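Local coordinates for coenzyme F420-dependent N(5),N(10)-methenyltetrahydromethanopterin reductase-related protein (Desulfurobacterium thermolithotrophum DSM 11699, PDB 6HUZ) that is a bacterial [Fe]-hydrogenase paralog that binds the iron-guanylylpyridinol cofactor and uses tetrahydrofolate derivatives as substrates, at residues A[245-249]-A[258-262]; A[36-41]-A[64-69]; A[79-85]-A[103-108]. All blocks are in the same frame, centred on the assembly; numbering follows the deposited sequence. Where two conformers were deposited one is given.

Contact 1 (A[245-249]-A[258-262]); sequences VISSL and LIKLL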
# COMPACT_ATOMS: atom_id res chain seq x y z
N VAL A 245 5.39 1.47 -2.50
CA VAL A 245 5.71 2.75 -3.13
C VAL A 245 4.73 3.86 -2.73
O VAL A 245 5.17 4.96 -2.36
CB VAL A 245 5.81 2.60 -4.67
CG1 VAL A 245 5.76 3.95 -5.37
CG2 VAL A 245 7.09 1.85 -5.03
N ILE A 246 3.42 3.60 -2.82
CA ILE A 246 2.44 4.62 -2.45
C ILE A 246 2.63 4.98 -0.99
O ILE A 246 2.70 6.14 -0.67
CB ILE A 246 0.97 4.19 -2.70
CG1 ILE A 246 0.74 4.03 -4.25
CG2 ILE A 246 -0.01 5.23 -2.09
CD1 ILE A 246 -0.55 3.28 -4.56
N SER A 247 2.72 3.99 -0.10
CA SER A 247 2.90 4.24 1.35
C SER A 247 4.17 5.11 1.61
O SER A 247 4.11 6.07 2.36
CB SER A 247 3.07 2.90 2.09
OG SER A 247 3.06 3.18 3.49
N SER A 248 5.32 4.75 0.97
CA SER A 248 6.58 5.48 1.15
C SER A 248 6.45 6.94 0.71
O SER A 248 6.97 7.85 1.37
CB SER A 248 7.72 4.84 0.33
OG SER A 248 7.95 3.52 0.82
N LEU A 249 5.74 7.16 -0.41
CA LEU A 249 5.55 8.51 -0.96
C LEU A 249 4.71 9.39 -0.03
O LEU A 249 5.07 10.56 0.19
CB LEU A 249 4.95 8.43 -2.37
CG LEU A 249 5.93 7.98 -3.44
CD1 LEU A 249 5.17 7.58 -4.73
CD2 LEU A 249 6.99 9.04 -3.71
N LEU A 258 2.96 12.47 -3.40
CA LEU A 258 2.43 11.25 -4.01
C LEU A 258 1.84 11.57 -5.37
O LEU A 258 2.13 10.87 -6.35
CB LEU A 258 1.31 10.68 -3.11
CG LEU A 258 0.56 9.52 -3.74
CD1 LEU A 258 1.44 8.28 -3.83
CD2 LEU A 258 -0.69 9.21 -2.96
N ILE A 259 1.01 12.61 -5.42
CA ILE A 259 0.34 13.01 -6.66
C ILE A 259 1.37 13.52 -7.70
O ILE A 259 1.31 13.09 -8.85
CB ILE A 259 -0.74 14.08 -6.37
CG1 ILE A 259 -1.92 13.46 -5.56
CG2 ILE A 259 -1.24 14.71 -7.67
CD1 ILE A 259 -2.77 14.52 -4.76
N LYS A 260 2.30 14.41 -7.31
CA LYS A 260 3.29 14.93 -8.26
C LYS A 260 4.25 13.86 -8.77
O LYS A 260 4.58 13.83 -9.96
CB LYS A 260 4.12 16.04 -7.60
CG LYS A 260 5.16 16.67 -8.52
CD LYS A 260 4.52 17.41 -9.68
CE LYS A 260 5.42 18.49 -10.25
NZ LYS A 260 5.66 19.60 -9.28
N LEU A 261 4.73 13.01 -7.89
CA LEU A 261 5.68 12.00 -8.34
C LEU A 261 5.08 10.84 -9.14
O LEU A 261 5.70 10.42 -10.10
CB LEU A 261 6.50 11.51 -7.16
CG LEU A 261 7.35 12.64 -6.53
CD1 LEU A 261 7.76 12.28 -5.11
CD2 LEU A 261 8.55 12.98 -7.40
N LEU A 262 3.90 10.30 -8.78
CA LEU A 262 3.37 9.17 -9.58
C LEU A 262 2.89 9.60 -10.98
O LEU A 262 3.01 8.83 -11.94
CB LEU A 262 2.22 8.46 -8.84
CG LEU A 262 2.61 7.56 -7.69
CD1 LEU A 262 1.36 6.99 -7.02
CD2 LEU A 262 3.50 6.42 -8.17
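L249 and L258 meet through different first torsions. L258 carries CG anti to the backbone N (chi1 172°), and this swings both methyls over to segment 245-249 although its CB does not aim straight there. L249 aims its CB at the other segment and keeps CG anti to the carbonyl carbon (chi1 -74°), which carries its branched end between L258, L261 and L262. The two leucines meet at about a right angle. L258 CD1 is the shared atom: it rests 3.8 Å from L249 CB and also 3.8 Å from I246 CG2. It thus sits between two residues one turn apart on the first segment. L249 then forks. Its CD2 meets L261 CD1 at 3.6 Å, the shortest approach across the two segments, while its CD1 lies 3.9 Å from L262 CG.

Both segments belong to the helical run 232-262, which turns back on itself between them. This run lies in the helical part that matches the H2-forming methylenetetrahydromethanopterin dehydrogenase family. The two short axes make an angle of 129° and come no closer than 10.2 Å. The backbones are nearest at L249 and L258, with their CA atoms 5.2 Å apart. Apolar side chains fill the angle of this bend, and no hydrogen bond crosses it. Farther from the bend, I246 CG1 stands 4.1 Å from L262 CD1, with the side chains again at about a right angle. V245 touches L262 only loosely. All six touching residues are buried.

T316, in a loop, packs on V245 and L249, and F308 packs on L261. The second subunit also reaches segment 245-249: its L243 lies against I246, and S247 OG is hydrogen-bonded to its A240 O.

Contact 2 (A[36-41]-A[64-69]); sequences AVEFAK and VEDAGV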
# COMPACT_ATOMS: atom_id res chain seq x y z
N ALA A 36 -20.99 1.11 27.53
CA ALA A 36 -21.31 0.93 28.97
C ALA A 36 -22.72 0.42 29.17
O ALA A 36 -22.94 -0.53 29.91
CB ALA A 36 -21.13 2.25 29.71
N VAL A 37 -23.70 1.07 28.54
CA VAL A 37 -25.10 0.66 28.64
C VAL A 37 -25.25 -0.80 28.20
O VAL A 37 -25.94 -1.58 28.87
CB VAL A 37 -26.00 1.62 27.81
CG1 VAL A 37 -27.35 0.97 27.47
CG2 VAL A 37 -26.22 2.94 28.58
N GLU A 38 -24.61 -1.18 27.09
CA GLU A 38 -24.71 -2.56 26.61
C GLU A 38 -24.11 -3.56 27.59
O GLU A 38 -24.70 -4.62 27.78
CB GLU A 38 -24.01 -2.71 25.23
CG GLU A 38 -24.86 -2.12 24.12
CD GLU A 38 -24.16 -1.91 22.78
OE1 GLU A 38 -24.79 -1.26 21.91
OE2 GLU A 38 -23.01 -2.38 22.59
N PHE A 39 -22.94 -3.25 28.18
CA PHE A 39 -22.30 -4.17 29.13
C PHE A 39 -23.19 -4.26 30.40
O PHE A 39 -23.34 -5.34 30.98
CB PHE A 39 -20.86 -3.68 29.48
CG PHE A 39 -19.85 -3.59 28.34
CD1 PHE A 39 -19.75 -4.59 27.39
CD2 PHE A 39 -18.99 -2.50 28.24
CE1 PHE A 39 -18.82 -4.50 26.34
CE2 PHE A 39 -18.07 -2.41 27.20
CZ PHE A 39 -17.98 -3.42 26.27
N ALA A 40 -23.78 -3.13 30.81
CA ALA A 40 -24.65 -3.08 31.97
C ALA A 40 -25.92 -3.90 31.70
O ALA A 40 -26.38 -4.65 32.57
CB ALA A 40 -25.01 -1.63 32.29
N LYS A 41 -26.48 -3.81 30.47
CA LYS A 41 -27.68 -4.58 30.13
C LYS A 41 -27.38 -6.09 30.16
O LYS A 41 -28.24 -6.86 30.57
CB LYS A 41 -28.27 -4.16 28.77
CG LYS A 41 -29.10 -2.88 28.86
CD LYS A 41 -29.38 -2.31 27.48
CE LYS A 41 -30.59 -1.40 27.48
NZ LYS A 41 -30.42 -0.23 26.58
N VAL A 64 -28.71 6.44 30.80
CA VAL A 64 -27.49 5.68 31.05
C VAL A 64 -27.56 5.06 32.46
O VAL A 64 -27.31 3.86 32.59
CB VAL A 64 -26.22 6.54 30.88
CG1 VAL A 64 -25.01 5.84 31.50
CG2 VAL A 64 -25.96 6.85 29.40
N GLU A 65 -27.87 5.88 33.49
CA GLU A 65 -27.96 5.40 34.87
C GLU A 65 -29.03 4.32 35.03
O GLU A 65 -28.81 3.35 35.76
CB GLU A 65 -28.22 6.56 35.83
CG GLU A 65 -27.00 7.43 36.04
CD GLU A 65 -27.26 8.73 36.79
OE1 GLU A 65 -26.29 9.34 37.28
OE2 GLU A 65 -28.44 9.14 36.87
N ASP A 66 -30.18 4.46 34.34
CA ASP A 66 -31.27 3.47 34.41
C ASP A 66 -30.84 2.08 33.97
O ASP A 66 -31.42 1.09 34.43
CB ASP A 66 -32.47 3.91 33.55
CG ASP A 66 -33.31 5.03 34.12
OD1 ASP A 66 -33.18 5.32 35.35
OD2 ASP A 66 -34.09 5.63 33.35
N ALA A 67 -29.85 1.98 33.07
CA ALA A 67 -29.36 0.69 32.59
C ALA A 67 -28.48 0.00 33.63
O ALA A 67 -28.15 -1.16 33.46
CB ALA A 67 -28.58 0.88 31.29
N GLY A 68 -28.10 0.71 34.70
CA GLY A 68 -27.26 0.17 35.75
C GLY A 68 -25.83 0.71 35.77
O GLY A 68 -25.04 0.31 36.63
N VAL A 69 -25.49 1.62 34.82
CA VAL A 69 -24.15 2.21 34.73
C VAL A 69 -23.91 3.19 35.86
O VAL A 69 -24.72 4.09 36.09
CB VAL A 69 -23.92 2.92 33.37
CG1 VAL A 69 -22.58 3.66 33.35
CG2 VAL A 69 -23.99 1.93 32.21
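V37 straddles V64 and A67 with its two methyls. CG1 points to A67 and stops 4.0 Å from A67 CB. CG2 instead lies over the backbone of V64, 3.9 Å from V64 CA, and also reaches V64 CG2 as the two valines pass each other at a slant. This split follows from V37 holding CG1 anti to the backbone N (chi1 159°) and CG2 beside it.

V69 comes in from the other segment. Its CG2 is pressed against the backbone of helix 32-41, 3.5 Å from A36 O. That oxygen already accepts the helix bond from A40 N, so the methyl meets a carbonyl that has its partner. The same CG2 touches A36 CB at 3.8 Å and A40 CB at 3.7 Å. The A40 methyl in turn packs on the carbonyl of A67, with A40 CB 3.4 Å from A67 O.

These are two neighbouring helices of the Rossmann-like N-terminal domain. Helix 32-41 is the last helix of the beta-alpha-beta crossover from strand 2-6 to strand 45-49, and helix 58-66 makes the one from 45-49 to 70-72. Segment 64-69 leaves the second helix through a Schellman motif at G68, whose phi is 108°. A CB there would jam against the carbonyl O of A67, and it would also come close to A40 CB.

Beneath the contact, A36 and V69 both rest on L48 of strand 45-49, and V64 touches L71 of strand 70-72. On the helix 58-66 side, E65 is salt-bridged to R61 and D66 to K62.

Contact 3 (A[79-85]-A[103-108]); sequences AKEAEVA and ILPYLV
V108 fits tightly against the type I turn A79-A82, one methyl to each of two carbonyls. V108 CG1 lies 3.3 Å from K80 O. With CG1 anti to the carbonyl carbon (chi1 -52°), CG2 falls between the backbone N and the carbonyl carbon and lies 3.5 Å from A82 O. A82 O and V108 N are buried here without a polar partner. An alanine here would remove both methyls and is likely to open a gap beneath the turn.

The buried apolar side packs at ordinary van der Waals distances. A79 CB lies 3.7 Å from I103 CB and 3.7 Å from L107 CD2. That leucine methyl also touches the CB atoms of A82 and A85.

The solvent side is looser. K80 and Y106 lie side by side and point the same way, with K80 CE 3.6 Å from Y106 CD1, oblique to the ring. The K80 ammonium is salt-bridged to E77, outside the contact.

Segment 79-85 runs into strand 84-87 of the Rossmann-like sheet, and segment 103-108 leaves helix 95-103 toward strand 112-115. A79, A85 and I103 pack on Y6 of strand 2-6, and L107 packs on I113 of strand 112-115.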
# COMPACT_ATOMS: atom_id res chain seq x y z
N ALA A 79 -10.99 2.98 38.77
CA ALA A 79 -10.09 1.86 38.46
C ALA A 79 -10.03 0.78 39.54
O ALA A 79 -9.79 -0.38 39.22
CB ALA A 79 -8.68 2.40 38.23
N LYS A 80 -10.23 1.16 40.80
CA LYS A 80 -10.16 0.30 41.99
C LYS A 80 -10.68 -1.13 41.87
O LYS A 80 -9.99 -2.05 42.33
CB LYS A 80 -10.82 0.98 43.20
CG LYS A 80 -10.27 2.38 43.52
CD LYS A 80 -9.09 2.37 44.48
CE LYS A 80 -8.63 3.77 44.78
NZ LYS A 80 -8.28 3.97 46.21
N GLU A 81 -11.87 -1.37 41.28
CA GLU A 81 -12.31 -2.79 41.17
C GLU A 81 -12.38 -3.25 39.70
O GLU A 81 -12.90 -4.32 39.40
CB GLU A 81 -13.68 -3.04 41.84
CG GLU A 81 -13.95 -2.23 43.09
CD GLU A 81 -15.41 -2.29 43.47
OE1 GLU A 81 -15.75 -3.09 44.37
OE2 GLU A 81 -16.22 -1.55 42.87
N ALA A 82 -11.85 -2.45 38.78
CA ALA A 82 -11.90 -2.73 37.37
C ALA A 82 -11.06 -3.93 36.88
O ALA A 82 -9.83 -3.92 37.01
CB ALA A 82 -11.51 -1.47 36.60
N GLU A 83 -11.72 -4.95 36.30
CA GLU A 83 -11.04 -6.13 35.73
C GLU A 83 -10.69 -5.79 34.28
O GLU A 83 -9.74 -6.34 33.72
CB GLU A 83 -11.95 -7.34 35.69
CG GLU A 83 -12.24 -7.99 37.02
CD GLU A 83 -13.29 -9.04 36.79
OE1 GLU A 83 -14.43 -8.85 37.27
OE2 GLU A 83 -12.99 -10.03 36.09
N VAL A 84 -11.50 -4.92 33.67
CA VAL A 84 -11.31 -4.46 32.29
C VAL A 84 -11.45 -2.93 32.33
O VAL A 84 -12.44 -2.41 32.86
CB VAL A 84 -12.34 -5.05 31.30
CG1 VAL A 84 -12.20 -4.39 29.92
CG2 VAL A 84 -12.20 -6.57 31.18
N ALA A 85 -10.48 -2.21 31.78
CA ALA A 85 -10.49 -0.76 31.71
C ALA A 85 -10.45 -0.44 30.22
O ALA A 85 -9.49 -0.79 29.54
CB ALA A 85 -9.28 -0.17 32.43
N ILE A 103 -4.23 5.39 36.35
CA ILE A 103 -5.00 4.25 36.88
C ILE A 103 -4.18 2.98 37.06
O ILE A 103 -4.59 2.08 37.79
CB ILE A 103 -6.24 3.94 35.99
CG1 ILE A 103 -5.81 3.32 34.63
CG2 ILE A 103 -7.11 5.20 35.84
CD1 ILE A 103 -6.94 2.97 33.66
N LEU A 104 -3.04 2.89 36.38
CA LEU A 104 -2.17 1.71 36.44
C LEU A 104 -1.91 1.13 37.87
O LEU A 104 -1.99 -0.08 38.03
CB LEU A 104 -0.85 2.04 35.73
CG LEU A 104 0.06 0.89 35.35
CD1 LEU A 104 -0.59 0.02 34.29
CD2 LEU A 104 1.37 1.41 34.82
N PRO A 105 -1.61 1.93 38.91
CA PRO A 105 -1.36 1.31 40.23
C PRO A 105 -2.61 0.85 40.98
O PRO A 105 -2.47 0.15 41.99
CB PRO A 105 -0.67 2.43 41.04
CG PRO A 105 -0.80 3.67 40.25
CD PRO A 105 -1.45 3.40 38.94
N TYR A 106 -3.81 1.24 40.51
CA TYR A 106 -5.07 0.91 41.19
C TYR A 106 -5.87 -0.24 40.59
O TYR A 106 -6.75 -0.74 41.27
CB TYR A 106 -5.94 2.16 41.19
CG TYR A 106 -5.27 3.34 41.86
CD1 TYR A 106 -5.38 3.53 43.23
CD2 TYR A 106 -4.55 4.27 41.12
CE1 TYR A 106 -4.78 4.63 43.86
CE2 TYR A 106 -3.96 5.37 41.73
CZ TYR A 106 -4.08 5.55 43.11
OH TYR A 106 -3.52 6.62 43.76
N LEU A 107 -5.60 -0.65 39.34
CA LEU A 107 -6.35 -1.74 38.72
C LEU A 107 -6.16 -3.03 39.50
O LEU A 107 -5.12 -3.21 40.12
CB LEU A 107 -5.96 -1.89 37.23
CG LEU A 107 -6.30 -0.68 36.35
CD1 LEU A 107 -5.54 -0.73 34.99
CD2 LEU A 107 -7.79 -0.54 36.15
N VAL A 108 -7.17 -3.91 39.50
CA VAL A 108 -7.08 -5.17 40.25
C VAL A 108 -6.03 -6.06 39.65
O VAL A 108 -5.68 -5.91 38.48
CB VAL A 108 -8.43 -5.93 40.36
CG1 VAL A 108 -9.53 -5.02 40.89
CG2 VAL A 108 -8.83 -6.58 39.05

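In the fold
Contacts 2 and 3 lie in the Rossmann-like N-terminal part, on the same side of the chain's centre. Their centres are 19 Å apart and their nearest atoms about 7 Å, so they do not touch. Both lie near the iron-guanylylpyridinol site: the side chain of I103 is about 8 Å from the cofactor and that of A36 about 11 Å. Contact 1 is on the opposite side, in the helical part that meets the second subunit. Its centre is 47 Å from that of contact 2 and 45 Å from that of contact 3. There the side chain of L262 lies about 13 Å from a bound methenyltetrahydrofolate, and that of V245 about 7 Å from a sodium ion.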